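Local coordinates for histidine--tRNA ligase (Thermus thermophilus, PDB 1H4V), which catalyses the ATP-dependent attachment of L-histidine to tRNA(His), releasing AMP and diphosphate, as a homodimeric class II aminoacyl-tRNA synthetase, at residues G108-A113 / Q126-A131; Q21-T26 / F305-E310; L37-P42 / V87-E92. All blocks are in the same frame, centred on the assembly; numbering follows the deposited sequence.

Contact 1 (G108-A113 / Q126-A131)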
ATOM      1  N   GLY A 108       3.805  -4.086  -3.825  1.00 16.05           N
ATOM      2  CA  GLY A 108       4.266  -3.635  -2.528  1.00 14.62           C
ATOM      3  C   GLY A 108       5.749  -3.360  -2.469  1.00 13.19           C
ATOM      4  O   GLY A 108       6.462  -3.568  -3.439  1.00 15.06           O
ATOM      5  N   PRO A 109       6.245  -2.877  -1.332  1.00 13.63           N
ATOM      6  CA  PRO A 109       7.675  -2.588  -1.210  1.00 12.50           C
ATOM      7  C   PRO A 109       8.558  -3.826  -1.046  1.00 13.59           C
ATOM      8  O   PRO A 109       8.119  -4.842  -0.510  1.00 12.36           O
ATOM      9  CB  PRO A 109       7.729  -1.676   0.013  1.00 12.37           C
ATOM     10  CG  PRO A 109       6.626  -2.184   0.844  1.00 11.29           C
ATOM     11  CD  PRO A 109       5.509  -2.352  -0.169  1.00  9.78           C
ATOM     12  N   MET A 110       9.789  -3.721  -1.542  1.00 12.77           N
ATOM     13  CA  MET A 110      10.792  -4.770  -1.432  1.00 15.41           C
ATOM     14  C   MET A 110      12.014  -4.060  -0.855  1.00 16.13           C
ATOM     15  O   MET A 110      12.158  -2.840  -0.961  1.00 15.70           O
ATOM     16  CB  MET A 110      11.169  -5.364  -2.784  1.00 13.83           C
ATOM     17  CG  MET A 110      10.038  -6.023  -3.522  1.00 20.78           C
ATOM     18  SD  MET A 110       9.391  -7.458  -2.675  1.00 21.31           S
ATOM     19  CE  MET A 110       7.796  -7.737  -3.567  1.00 16.03           C
ATOM     20  N   PHE A 111      12.899  -4.838  -0.255  1.00 18.56           N
ATOM     21  CA  PHE A 111      14.069  -4.290   0.403  1.00 21.03           C
ATOM     22  C   PHE A 111      15.334  -4.989  -0.039  1.00 22.03           C
ATOM     23  O   PHE A 111      15.441  -6.207  -0.015  1.00 24.83           O
ATOM     24  CB  PHE A 111      13.825  -4.384   1.903  1.00 15.50           C
ATOM     25  CG  PHE A 111      12.561  -3.702   2.318  1.00 12.81           C
ATOM     26  CD1 PHE A 111      12.544  -2.323   2.524  1.00 13.53           C
ATOM     27  CD2 PHE A 111      11.369  -4.413   2.411  1.00 10.72           C
ATOM     28  CE1 PHE A 111      11.352  -1.656   2.822  1.00 10.36           C
ATOM     29  CE2 PHE A 111      10.170  -3.763   2.705  1.00  8.34           C
ATOM     30  CZ  PHE A 111      10.160  -2.380   2.909  1.00  8.76           C
ATOM     31  N   ARG A 112      16.285  -4.164  -0.443  1.00 24.89           N
ATOM     32  CA  ARG A 112      17.582  -4.577  -0.977  1.00 29.06           C
ATOM     33  C   ARG A 112      18.619  -3.822  -0.140  1.00 30.26           C
ATOM     34  O   ARG A 112      18.530  -2.611   0.007  1.00 27.78           O
ATOM     35  CB  ARG A 112      17.655  -4.113  -2.439  1.00 33.44           C
ATOM     36  CG  ARG A 112      18.700  -4.764  -3.322  1.00 41.83           C
ATOM     37  CD  ARG A 112      18.340  -4.520  -4.800  1.00 54.56           C
ATOM     38  NE  ARG A 112      18.487  -3.112  -5.189  1.00 60.01           N
ATOM     39  CZ  ARG A 112      17.843  -2.553  -6.220  1.00 62.84           C
ATOM     40  NH1 ARG A 112      16.999  -3.270  -6.962  1.00 62.25           N
ATOM     41  NH2 ARG A 112      18.047  -1.285  -6.548  1.00 64.28           N
ATOM     42  N   ALA A 113      19.596  -4.522   0.410  1.00 34.22           N
ATOM     43  CA  ALA A 113      20.598  -3.857   1.231  1.00 40.58           C
ATOM     44  C   ALA A 113      21.900  -3.540   0.477  1.00 46.10           C
ATOM     45  O   ALA A 113      22.876  -4.271   0.569  1.00 48.46           O
ATOM     46  CB  ALA A 113      20.890  -4.696   2.450  1.00 33.01           C
ATOM     47  N   GLN A 126       7.369  -3.319  -6.393  1.00 14.55           N
ATOM     48  CA  GLN A 126       7.185  -4.115  -7.581  1.00 15.55           C
ATOM     49  C   GLN A 126       5.843  -4.783  -7.576  1.00 14.12           C
ATOM     50  O   GLN A 126       5.202  -4.919  -6.526  1.00 13.47           O
ATOM     51  CB  GLN A 126       8.306  -5.152  -7.759  1.00 19.05           C
ATOM     52  CG  GLN A 126       8.558  -6.117  -6.640  1.00 21.68           C
ATOM     53  CD  GLN A 126       9.572  -7.199  -7.048  1.00 24.88           C
ATOM     54  OE1 GLN A 126      10.628  -6.898  -7.614  1.00 19.89           O
ATOM     55  NE2 GLN A 126       9.248  -8.458  -6.761  1.00 23.67           N
ATOM     56  N   VAL A 127       5.398  -5.148  -8.769  1.00 12.34           N
ATOM     57  CA  VAL A 127       4.135  -5.839  -8.923  1.00 12.74           C
ATOM     58  C   VAL A 127       4.488  -7.280  -9.223  1.00 13.40           C
ATOM     59  O   VAL A 127       5.347  -7.543 -10.058  1.00 14.83           O
ATOM     60  CB  VAL A 127       3.319  -5.256 -10.088  1.00 13.00           C
ATOM     61  CG1 VAL A 127       2.148  -6.182 -10.415  1.00  8.09           C
ATOM     62  CG2 VAL A 127       2.820  -3.855  -9.718  1.00  8.36           C
ATOM     63  N   ASN A 128       3.851  -8.211  -8.528  1.00 13.08           N
ATOM     64  CA  ASN A 128       4.119  -9.625  -8.757  1.00 13.72           C
ATOM     65  C   ASN A 128       2.871 -10.340  -9.212  1.00 12.22           C
ATOM     66  O   ASN A 128       1.773 -10.037  -8.753  1.00 12.49           O
ATOM     67  CB  ASN A 128       4.623 -10.323  -7.485  1.00 16.72           C
ATOM     68  CG  ASN A 128       6.095 -10.076  -7.219  1.00 19.63           C
ATOM     69  OD1 ASN A 128       6.478  -9.044  -6.671  1.00 26.65           O
ATOM     70  ND2 ASN A 128       6.928 -11.027  -7.608  1.00 20.12           N
ATOM     71  N   TYR A 129       3.059 -11.289 -10.115  1.00 10.30           N
ATOM     72  CA  TYR A 129       1.975 -12.111 -10.622  1.00 12.78           C
ATOM     73  C   TYR A 129       2.478 -13.550 -10.538  1.00 14.30           C
ATOM     74  O   TYR A 129       3.584 -13.852 -10.977  1.00 13.25           O
ATOM     75  CB  TYR A 129       1.661 -11.795 -12.079  1.00 11.00           C
ATOM     76  CG  TYR A 129       0.752 -12.837 -12.695  1.00 13.02           C
ATOM     77  CD1 TYR A 129      -0.606 -12.893 -12.368  1.00 14.36           C
ATOM     78  CD2 TYR A 129       1.256 -13.791 -13.572  1.00 11.98           C
ATOM     79  CE1 TYR A 129      -1.438 -13.872 -12.902  1.00 10.95           C
ATOM     80  CE2 TYR A 129       0.438 -14.779 -14.108  1.00 12.52           C
ATOM     81  CZ  TYR A 129      -0.908 -14.811 -13.770  1.00 16.13           C
ATOM     82  OH  TYR A 129      -1.717 -15.784 -14.304  1.00 17.67           O
ATOM     83  N   GLU A 130       1.655 -14.433  -9.997  1.00 15.46           N
ATOM     84  CA  GLU A 130       2.030 -15.829  -9.845  1.00 18.03           C
ATOM     85  C   GLU A 130       0.854 -16.777 -10.144  1.00 17.36           C
ATOM     86  O   GLU A 130      -0.260 -16.590  -9.646  1.00 17.41           O
ATOM     87  CB  GLU A 130       2.525 -16.045  -8.408  1.00 19.45           C
ATOM     88  CG  GLU A 130       3.985 -16.452  -8.249  1.00 31.44           C
ATOM     89  CD  GLU A 130       4.987 -15.534  -8.941  1.00 33.78           C
ATOM     90  OE1 GLU A 130       5.751 -16.039  -9.785  1.00 34.37           O
ATOM     91  OE2 GLU A 130       5.031 -14.322  -8.644  1.00 39.04           O
ATOM     92  N   ALA A 131       1.115 -17.782 -10.971  1.00 16.85           N
ATOM     93  CA  ALA A 131       0.130 -18.803 -11.330  1.00 15.38           C
ATOM     94  C   ALA A 131       0.719 -20.102 -10.791  1.00 15.91           C
ATOM     95  O   ALA A 131       1.672 -20.633 -11.349  1.00 15.95           O
ATOM     96  CB  ALA A 131      -0.016 -18.884 -12.842  1.00 13.64           C
TER

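Contact 2 (Q21-T26 / F305-E310). With SO4 (sulfate ion), chain B.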
ATOM      1  N   GLN A  21       0.676   5.060  -8.366  1.00 14.23           N
ATOM      2  CA  GLN A  21      -0.688   4.579  -8.191  1.00 15.04           C
ATOM      3  C   GLN A  21      -1.327   4.203  -9.523  1.00 16.21           C
ATOM      4  O   GLN A  21      -2.134   3.280  -9.579  1.00 16.46           O
ATOM      5  CB  GLN A  21      -1.534   5.629  -7.465  1.00 14.38           C
ATOM      6  CG  GLN A  21      -0.953   5.983  -6.092  1.00 20.16           C
ATOM      7  CD  GLN A  21      -1.727   7.050  -5.360  1.00 17.25           C
ATOM      8  OE1 GLN A  21      -2.079   8.075  -5.936  1.00 15.72           O
ATOM      9  NE2 GLN A  21      -1.977   6.826  -4.071  1.00 18.30           N
ATOM     10  N   ARG A  22      -0.961   4.906 -10.591  1.00 14.97           N
ATOM     11  CA  ARG A  22      -1.508   4.609 -11.903  1.00 17.61           C
ATOM     12  C   ARG A  22      -0.972   3.266 -12.366  1.00 16.96           C
ATOM     13  O   ARG A  22      -1.712   2.411 -12.859  1.00 16.18           O
ATOM     14  CB  ARG A  22      -1.113   5.684 -12.917  1.00 18.70           C
ATOM     15  CG  ARG A  22      -1.995   6.907 -12.904  1.00 28.71           C
ATOM     16  CD  ARG A  22      -2.069   7.496 -14.299  1.00 34.98           C
ATOM     17  NE  ARG A  22      -2.848   8.726 -14.349  1.00 36.53           N
ATOM     18  CZ  ARG A  22      -3.157   9.357 -15.477  1.00 38.01           C
ATOM     19  NH1 ARG A  22      -2.752   8.860 -16.637  1.00 33.73           N
ATOM     20  NH2 ARG A  22      -3.853  10.489 -15.443  1.00 37.04           N
ATOM     21  N   ILE A  23       0.334   3.098 -12.200  1.00 15.98           N
ATOM     22  CA  ILE A  23       1.003   1.878 -12.594  1.00 14.86           C
ATOM     23  C   ILE A  23       0.388   0.674 -11.899  1.00 15.46           C
ATOM     24  O   ILE A  23       0.063  -0.324 -12.553  1.00 16.18           O
ATOM     25  CB  ILE A  23       2.507   1.972 -12.282  1.00 14.32           C
ATOM     26  CG1 ILE A  23       3.116   3.106 -13.121  1.00 12.25           C
ATOM     27  CG2 ILE A  23       3.199   0.662 -12.605  1.00 14.08           C
ATOM     28  CD1 ILE A  23       4.558   3.406 -12.815  1.00  8.63           C
ATOM     29  N   VAL A  24       0.215   0.769 -10.582  1.00 13.79           N
ATOM     30  CA  VAL A  24      -0.374  -0.333  -9.835  1.00 12.98           C
ATOM     31  C   VAL A  24      -1.842  -0.530 -10.216  1.00 14.32           C
ATOM     32  O   VAL A  24      -2.288  -1.672 -10.363  1.00 16.55           O
ATOM     33  CB  VAL A  24      -0.224  -0.115  -8.291  1.00 14.66           C
ATOM     34  CG1 VAL A  24      -1.090  -1.093  -7.529  1.00 11.60           C
ATOM     35  CG2 VAL A  24       1.245  -0.329  -7.878  1.00  8.21           C
ATOM     36  N   ALA A  25      -2.589   0.563 -10.396  1.00 11.98           N
ATOM     37  CA  ALA A  25      -4.002   0.468 -10.776  1.00 13.23           C
ATOM     38  C   ALA A  25      -4.134  -0.240 -12.125  1.00 14.01           C
ATOM     39  O   ALA A  25      -5.079  -0.989 -12.351  1.00 14.72           O
ATOM     40  CB  ALA A  25      -4.649   1.858 -10.853  1.00  7.21           C
ATOM     41  N   THR A  26      -3.188   0.007 -13.020  1.00 14.23           N
ATOM     42  CA  THR A  26      -3.217  -0.637 -14.320  1.00 16.40           C
ATOM     43  C   THR A  26      -2.945  -2.136 -14.195  1.00 17.02           C
ATOM     44  O   THR A  26      -3.628  -2.948 -14.813  1.00 17.17           O
ATOM     45  CB  THR A  26      -2.195  -0.012 -15.259  1.00 17.00           C
ATOM     46  OG1 THR A  26      -2.594   1.333 -15.541  1.00 22.87           O
ATOM     47  CG2 THR A  26      -2.103  -0.803 -16.555  1.00 17.23           C
ATOM     48  N   PHE A 305       5.808 -13.496 -12.889  1.00 10.50           N
ATOM     49  CA  PHE A 305       6.737 -12.415 -13.179  1.00 10.46           C
ATOM     50  C   PHE A 305       6.658 -11.305 -12.147  1.00 10.46           C
ATOM     51  O   PHE A 305       5.783 -11.293 -11.286  1.00 12.59           O
ATOM     52  CB  PHE A 305       6.443 -11.815 -14.563  1.00  7.78           C
ATOM     53  CG  PHE A 305       5.119 -11.094 -14.651  1.00 12.35           C
ATOM     54  CD1 PHE A 305       4.017 -11.696 -15.252  1.00 15.74           C
ATOM     55  CD2 PHE A 305       4.978  -9.804 -14.146  1.00  9.28           C
ATOM     56  CE1 PHE A 305       2.790 -11.018 -15.352  1.00 11.19           C
ATOM     57  CE2 PHE A 305       3.761  -9.127 -14.239  1.00 13.90           C
ATOM     58  CZ  PHE A 305       2.667  -9.734 -14.845  1.00  9.21           C
ATOM     59  N   ALA A 306       7.576 -10.360 -12.262  1.00 10.44           N
ATOM     60  CA  ALA A 306       7.615  -9.195 -11.393  1.00 11.96           C
ATOM     61  C   ALA A 306       8.206  -8.067 -12.216  1.00 12.03           C
ATOM     62  O   ALA A 306       8.985  -8.315 -13.131  1.00 15.50           O
ATOM     63  CB  ALA A 306       8.502  -9.456 -10.172  1.00  5.73           C
ATOM     64  N   PHE A 307       7.797  -6.839 -11.929  1.00 13.37           N
ATOM     65  CA  PHE A 307       8.377  -5.669 -12.585  1.00 13.20           C
ATOM     66  C   PHE A 307       8.474  -4.544 -11.552  1.00 12.02           C
ATOM     67  O   PHE A 307       7.661  -4.451 -10.633  1.00 11.97           O
ATOM     68  CB  PHE A 307       7.597  -5.253 -13.851  1.00 11.91           C
ATOM     69  CG  PHE A 307       6.211  -4.729 -13.603  1.00  8.39           C
ATOM     70  CD1 PHE A 307       6.011  -3.500 -12.983  1.00  8.15           C
ATOM     71  CD2 PHE A 307       5.107  -5.432 -14.074  1.00  9.61           C
ATOM     72  CE1 PHE A 307       4.725  -2.975 -12.843  1.00 15.73           C
ATOM     73  CE2 PHE A 307       3.814  -4.920 -13.942  1.00  7.60           C
ATOM     74  CZ  PHE A 307       3.620  -3.691 -13.330  1.00  9.02           C
ATOM     75  N   GLY A 308       9.515  -3.735 -11.669  1.00 14.15           N
ATOM     76  CA  GLY A 308       9.717  -2.649 -10.726  1.00 11.35           C
ATOM     77  C   GLY A 308       8.916  -1.421 -11.095  1.00 10.30           C
ATOM     78  O   GLY A 308       9.007  -0.913 -12.213  1.00 11.22           O
ATOM     79  N   VAL A 309       8.116  -0.952 -10.154  1.00  9.84           N
ATOM     80  CA  VAL A 309       7.302   0.232 -10.373  1.00 10.32           C
ATOM     81  C   VAL A 309       8.180   1.428 -10.750  1.00 11.53           C
ATOM     82  O   VAL A 309       7.859   2.158 -11.693  1.00 12.69           O
ATOM     83  CB  VAL A 309       6.462   0.540  -9.114  1.00 11.45           C
ATOM     84  CG1 VAL A 309       5.672   1.825  -9.300  1.00  8.98           C
ATOM     85  CG2 VAL A 309       5.512  -0.643  -8.840  1.00  7.98           C
ATOM     86  N   GLU A 310       9.290   1.620 -10.035  1.00 11.82           N
ATOM     87  CA  GLU A 310      10.188   2.732 -10.333  1.00 13.45           C
ATOM     88  C   GLU A 310      10.821   2.585 -11.716  1.00 15.02           C
ATOM     89  O   GLU A 310      11.014   3.574 -12.413  1.00 16.75           O
ATOM     90  CB  GLU A 310      11.296   2.864  -9.278  1.00 15.89           C
ATOM     91  CG  GLU A 310      10.838   3.337  -7.903  1.00 12.95           C
ATOM     92  CD  GLU A 310      10.250   2.217  -7.052  1.00 20.69           C
ATOM     93  OE1 GLU A 310      10.277   1.040  -7.496  1.00 18.93           O
ATOM     94  OE2 GLU A 310       9.768   2.517  -5.935  1.00 18.40           O
TER
HETATM   95  S   SO4 B1422      -4.586  10.696 -11.342  1.00 40.80           S
HETATM   96  O1  SO4 B1422      -4.370  11.719 -12.385  1.00 37.55           O
HETATM   97  O2  SO4 B1422      -4.334   9.357 -11.905  1.00 39.08           O
HETATM   98  O3  SO4 B1422      -5.970  10.754 -10.845  1.00 39.25           O
HETATM   99  O4  SO4 B1422      -3.663  10.950 -10.219  1.00 40.06           O

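Contact 3 (L37-P42 / V87-E92)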
ATOM      1  N   LEU A  37      -6.015 -13.178  -8.055  1.00 15.75           N
ATOM      2  CA  LEU A  37      -6.579 -12.741  -6.777  1.00 16.07           C
ATOM      3  C   LEU A  37      -5.526 -11.873  -6.071  1.00 15.61           C
ATOM      4  O   LEU A  37      -4.349 -12.233  -6.045  1.00 13.97           O
ATOM      5  CB  LEU A  37      -6.898 -13.976  -5.939  1.00 21.46           C
ATOM      6  CG  LEU A  37      -7.492 -13.857  -4.538  1.00 32.55           C
ATOM      7  CD1 LEU A  37      -8.841 -13.140  -4.590  1.00 37.32           C
ATOM      8  CD2 LEU A  37      -7.661 -15.268  -3.970  1.00 36.82           C
ATOM      9  N   GLU A  38      -5.925 -10.740  -5.506  1.00 14.28           N
ATOM     10  CA  GLU A  38      -4.939  -9.891  -4.844  1.00 14.33           C
ATOM     11  C   GLU A  38      -4.529 -10.432  -3.490  1.00 13.80           C
ATOM     12  O   GLU A  38      -5.360 -10.825  -2.676  1.00 12.50           O
ATOM     13  CB  GLU A  38      -5.428  -8.444  -4.668  1.00 15.77           C
ATOM     14  CG  GLU A  38      -4.293  -7.542  -4.123  1.00 17.83           C
ATOM     15  CD  GLU A  38      -4.642  -6.064  -4.033  1.00 23.81           C
ATOM     16  OE1 GLU A  38      -3.759  -5.280  -3.619  1.00 23.33           O
ATOM     17  OE2 GLU A  38      -5.783  -5.675  -4.368  1.00 26.07           O
ATOM     18  N   LEU A  39      -3.229 -10.436  -3.249  1.00 14.01           N
ATOM     19  CA  LEU A  39      -2.695 -10.936  -1.992  1.00 19.14           C
ATOM     20  C   LEU A  39      -1.651  -9.964  -1.430  1.00 20.97           C
ATOM     21  O   LEU A  39      -0.797  -9.461  -2.167  1.00 23.71           O
ATOM     22  CB  LEU A  39      -2.078 -12.315  -2.245  1.00 21.50           C
ATOM     23  CG  LEU A  39      -1.300 -13.133  -1.209  1.00 24.34           C
ATOM     24  CD1 LEU A  39      -0.034 -12.409  -0.881  1.00 31.17           C
ATOM     25  CD2 LEU A  39      -2.137 -13.382   0.040  1.00 26.79           C
ATOM     26  N   VAL A  40      -1.736  -9.672  -0.136  1.00 19.82           N
ATOM     27  CA  VAL A  40      -0.752  -8.795   0.494  1.00 17.40           C
ATOM     28  C   VAL A  40      -0.043  -9.582   1.604  1.00 17.89           C
ATOM     29  O   VAL A  40      -0.675  -9.987   2.580  1.00 18.80           O
ATOM     30  CB  VAL A  40      -1.394  -7.530   1.133  1.00 17.85           C
ATOM     31  CG1 VAL A  40      -0.293  -6.673   1.757  1.00 10.56           C
ATOM     32  CG2 VAL A  40      -2.163  -6.715   0.086  1.00 11.04           C
ATOM     33  N   THR A  41       1.258  -9.816   1.452  1.00 15.20           N
ATOM     34  CA  THR A  41       2.002 -10.543   2.475  1.00 13.78           C
ATOM     35  C   THR A  41       2.656  -9.555   3.423  1.00 14.35           C
ATOM     36  O   THR A  41       2.687  -8.350   3.154  1.00 13.06           O
ATOM     37  CB  THR A  41       3.102 -11.432   1.865  1.00 14.82           C
ATOM     38  OG1 THR A  41       4.084 -10.614   1.215  1.00 21.45           O
ATOM     39  CG2 THR A  41       2.503 -12.387   0.861  1.00 12.66           C
ATOM     40  N   PRO A  42       3.185 -10.047   4.554  1.00 14.12           N
ATOM     41  CA  PRO A  42       3.833  -9.145   5.510  1.00 13.65           C
ATOM     42  C   PRO A  42       5.129  -8.529   4.991  1.00 13.77           C
ATOM     43  O   PRO A  42       5.760  -9.044   4.069  1.00 13.03           O
ATOM     44  CB  PRO A  42       4.069 -10.047   6.721  1.00 12.38           C
ATOM     45  CG  PRO A  42       2.914 -10.994   6.656  1.00 13.72           C
ATOM     46  CD  PRO A  42       2.910 -11.350   5.184  1.00 14.63           C
ATOM     47  N   VAL A  87       4.329 -18.045  -2.501  1.00 14.58           N
ATOM     48  CA  VAL A  87       4.313 -19.510  -2.429  1.00 14.82           C
ATOM     49  C   VAL A  87       4.083 -19.915  -0.970  1.00 15.54           C
ATOM     50  O   VAL A  87       3.336 -20.851  -0.688  1.00 17.29           O
ATOM     51  CB  VAL A  87       5.652 -20.128  -2.890  1.00 14.82           C
ATOM     52  CG1 VAL A  87       5.669 -21.623  -2.568  1.00 15.86           C
ATOM     53  CG2 VAL A  87       5.848 -19.910  -4.379  1.00  8.29           C
ATOM     54  N   ARG A  88       4.721 -19.192  -0.050  1.00 15.57           N
ATOM     55  CA  ARG A  88       4.584 -19.457   1.376  1.00 15.03           C
ATOM     56  C   ARG A  88       3.134 -19.236   1.802  1.00 17.00           C
ATOM     57  O   ARG A  88       2.632 -19.908   2.702  1.00 17.18           O
ATOM     58  CB  ARG A  88       5.532 -18.547   2.168  1.00 15.70           C
ATOM     59  CG  ARG A  88       5.682 -18.871   3.662  1.00 13.62           C
ATOM     60  CD  ARG A  88       4.512 -18.325   4.475  1.00 18.92           C
ATOM     61  NE  ARG A  88       4.370 -16.882   4.298  1.00 21.49           N
ATOM     62  CZ  ARG A  88       3.224 -16.224   4.420  1.00 21.14           C
ATOM     63  NH1 ARG A  88       2.113 -16.874   4.723  1.00 25.77           N
ATOM     64  NH2 ARG A  88       3.186 -14.920   4.214  1.00 22.04           N
ATOM     65  N   ALA A  89       2.457 -18.298   1.146  1.00 16.64           N
ATOM     66  CA  ALA A  89       1.059 -18.018   1.463  1.00 16.18           C
ATOM     67  C   ALA A  89       0.142 -19.099   0.876  1.00 15.07           C
ATOM     68  O   ALA A  89      -0.826 -19.510   1.514  1.00 15.61           O
ATOM     69  CB  ALA A  89       0.658 -16.635   0.928  1.00 15.64           C
ATOM     70  N   TYR A  90       0.456 -19.549  -0.335  1.00 13.37           N
ATOM     71  CA  TYR A  90      -0.322 -20.584  -1.014  1.00 16.92           C
ATOM     72  C   TYR A  90      -0.327 -21.836  -0.128  1.00 18.77           C
ATOM     73  O   TYR A  90      -1.341 -22.526   0.008  1.00 18.46           O
ATOM     74  CB  TYR A  90       0.331 -20.893  -2.365  1.00 17.71           C
ATOM     75  CG  TYR A  90      -0.254 -22.052  -3.143  1.00 19.04           C
ATOM     76  CD1 TYR A  90      -1.202 -21.837  -4.148  1.00 23.18           C
ATOM     77  CD2 TYR A  90       0.192 -23.358  -2.927  1.00 16.67           C
ATOM     78  CE1 TYR A  90      -1.688 -22.899  -4.929  1.00 19.90           C
ATOM     79  CE2 TYR A  90      -0.285 -24.426  -3.697  1.00 16.39           C
ATOM     80  CZ  TYR A  90      -1.220 -24.192  -4.698  1.00 20.29           C
ATOM     81  OH  TYR A  90      -1.674 -25.238  -5.482  1.00 20.37           O
ATOM     82  N   LEU A  91       0.825 -22.103   0.476  1.00 18.61           N
ATOM     83  CA  LEU A  91       1.003 -23.237   1.370  1.00 20.06           C
ATOM     84  C   LEU A  91       0.251 -23.049   2.683  1.00 19.20           C
ATOM     85  O   LEU A  91      -0.519 -23.916   3.096  1.00 17.90           O
ATOM     86  CB  LEU A  91       2.494 -23.426   1.677  1.00 19.76           C
ATOM     87  CG  LEU A  91       3.312 -24.474   0.915  1.00 20.54           C
ATOM     88  CD1 LEU A  91       2.647 -24.871  -0.393  1.00 16.75           C
ATOM     89  CD2 LEU A  91       4.702 -23.925   0.690  1.00 13.78           C
ATOM     90  N   GLU A  92       0.470 -21.911   3.332  1.00 18.16           N
ATOM     91  CA  GLU A  92      -0.156 -21.653   4.618  1.00 20.97           C
ATOM     92  C   GLU A  92      -1.679 -21.724   4.596  1.00 21.44           C
ATOM     93  O   GLU A  92      -2.292 -22.239   5.534  1.00 20.35           O
ATOM     94  CB  GLU A  92       0.287 -20.286   5.161  1.00 24.35           C
ATOM     95  CG  GLU A  92      -0.130 -20.030   6.604  1.00 29.64           C
ATOM     96  CD  GLU A  92       0.481 -18.773   7.201  1.00 32.69           C
ATOM     97  OE1 GLU A  92       1.713 -18.593   7.096  1.00 37.51           O
ATOM     98  OE2 GLU A  92      -0.268 -17.968   7.789  1.00 38.77           O
TER

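Contact 1 (G108-A113 / Q126-A131)
Gly108 and Gln126 face each other as an antiparallel hydrogen-bonded pair. Gly108 N donates to Gln126 O at 3.2 Å. Gln126 N returns a bond to Gly108 O at 3.1 Å. Both bonds are fairly straight. The short strands diverge strongly from this pair, with 104° between their directions.

Pro109 turns away from the other strand, and its carbonyl accepts a hydrogen bond from Arg79. Met110 turns back towards Gln126. Its CG lies beside the backbone N (chi1 -61°), and a second bend at chi2 carries the thioether across the glutamine chain at about a right angle. Met110 CG meets Gln126 CG at 3.5 Å. The methyl Met110 CE reaches further along the strand and lies 3.6 Å from Gln126 NE2. Met110 CE is also 3.6 Å from Asn128 OD1. These two polar atoms bond to each other: Gln126 NE2 donates to Asn128 OD1 at 2.8 Å. The donor sits on a lone pair in the asparagine carbonyl plane, but the acceptor is tilted out of the glutamine amide plane. Further on, Ala113 O accepts a hydrogen bond from Arg71 of the second subunit.

The two strands form the antiparallel hairpin of class II motif 2, within the catalytic region. Gln126 and Asn128 also touch Ala306 on the next strand, 302-308. The Gln126–Asn128 bond limits rotation of both amides, while Met110 supplies an apolar surface alongside them. The chemistry is therefore divided: backbone bonds set the pairing, and the methionine packs against an amide pair that is already bonded.

Contact 2 (Q21-T26 / F305-E310)
Ile23 and Val309 are the nearest backbone positions, with their CA atoms 6.9 Å apart. Residues 21-26 are a turn and a half of helix 14-33. Residues 305-308 end a strand, Gly308 takes the N-cap position, and helix 309-318 starts at Val309. The helix therefore packs over a strand-to-helix junction.

Ile23 carries the contact with two branches. Its CG1 lies beside the backbone N (chi1 -63°), which places CD1 against Val309 and leaves CG2 for Phe307. Ile23 CD1 lies 3.7 Å from Val309 O and is also in contact with the CG1 branch of that valine. Ile23 CG2 meets Phe307 CE1 at 4.0 Å, at the ring edge and near the ring plane. A looser contact joins Val24 CG2 to Val309 CG2 at 4.4 Å.

In class II synthetases this is the meeting of the motif 1 helix with the strand and helix of motif 3. The apolar layer extends beyond the two segments: Ile23 also touches Val312 and Ala313, and Phe307 also touches Val127 and Leu147.

Within the helix, Thr26 OG1 donates to Arg22 O at 3.0 Å, from the opposite face of that carbonyl to Thr26 N. The Arg22 side chain leads away from the apolar layer to a sulfate, probably from the crystallisation liquor. Arg22 NE donates to sulfate O2 at 2.9 Å with an angle of 158°. Arg22 NH2 makes a weak bond to sulfate O1 at 3.3 Å. The sulfur lies in the guanidinium plane, at its edge, and Arg18 NE also bonds the ion.

Contact 3 (L37-P42 / V87-E92)
Arg88 reaches Pro42 through a folded side chain. CG starts anti to the backbone N (chi1 -170°), and bends at chi2 (-80°) and chi3 (-57°) bring the guanidinium beside residues 41 and 42. Arg88 NH2 then lies 3.7 Å from Pro42 CD, and the two side chains meet at a slant. Thr41 CB is a little further off, 4.2 Å from Arg88 NH2. These are van der Waals contacts. Thr41 OG1 has a weak hydrogen bond to Arg79 instead.

Two residues before Thr41, Leu39 adds an apolar contact. Leu39 CD2 touches Ala89 CB at 4.4 Å. Thr41 and Ala89 have the nearest CA atoms, 7.6 Å apart, and the helix meets the chain after strand 37-38 through a few side chains. That strand and the following residues with Pro42 match class II motif 1, which builds the dimer interface. Here the second subunit joins in: its Asp11 packs on Thr41, Pro42 and Ala89.

The polar end of Arg88 is held by acids. Arg88 NH1 forms a salt bridge to Glu92 OE1 at 3.0 Å, one helical turn on, and another to Asp11 of the second subunit. Arg88 NE pairs with Glu45. Three carboxylates around one guanidinium probably favour its charged form, and the arginine in turn offsets the repulsion among the acids. Arg88 thus ties its helix to the dimer partner while its NH2 packs against the motif 1 proline.

The three contacts bring together parts of the three class II motifs in one catalytic domain. In this family motifs 2 and 3 build the ATP site, so contacts 1 and 2 probably belong to its framework; motif 1 serves the dimer interface. The active site here is ligand-free. Contacts 1 and 2 touch, with centres about 10 Å apart; Tyr129 O lies 3.0 Å from Phe305 N, probably hydrogen-bonded. Contact 3 lies about 12 Å from contact 1 and 18 Å from contact 2, centre to centre. Strand 37-38 is the sheet's outermost strand within this chain, beside strand 102-111. Contacts 1 and 3 both touch the second subunit and are nested within the chain loop closed by contact 2.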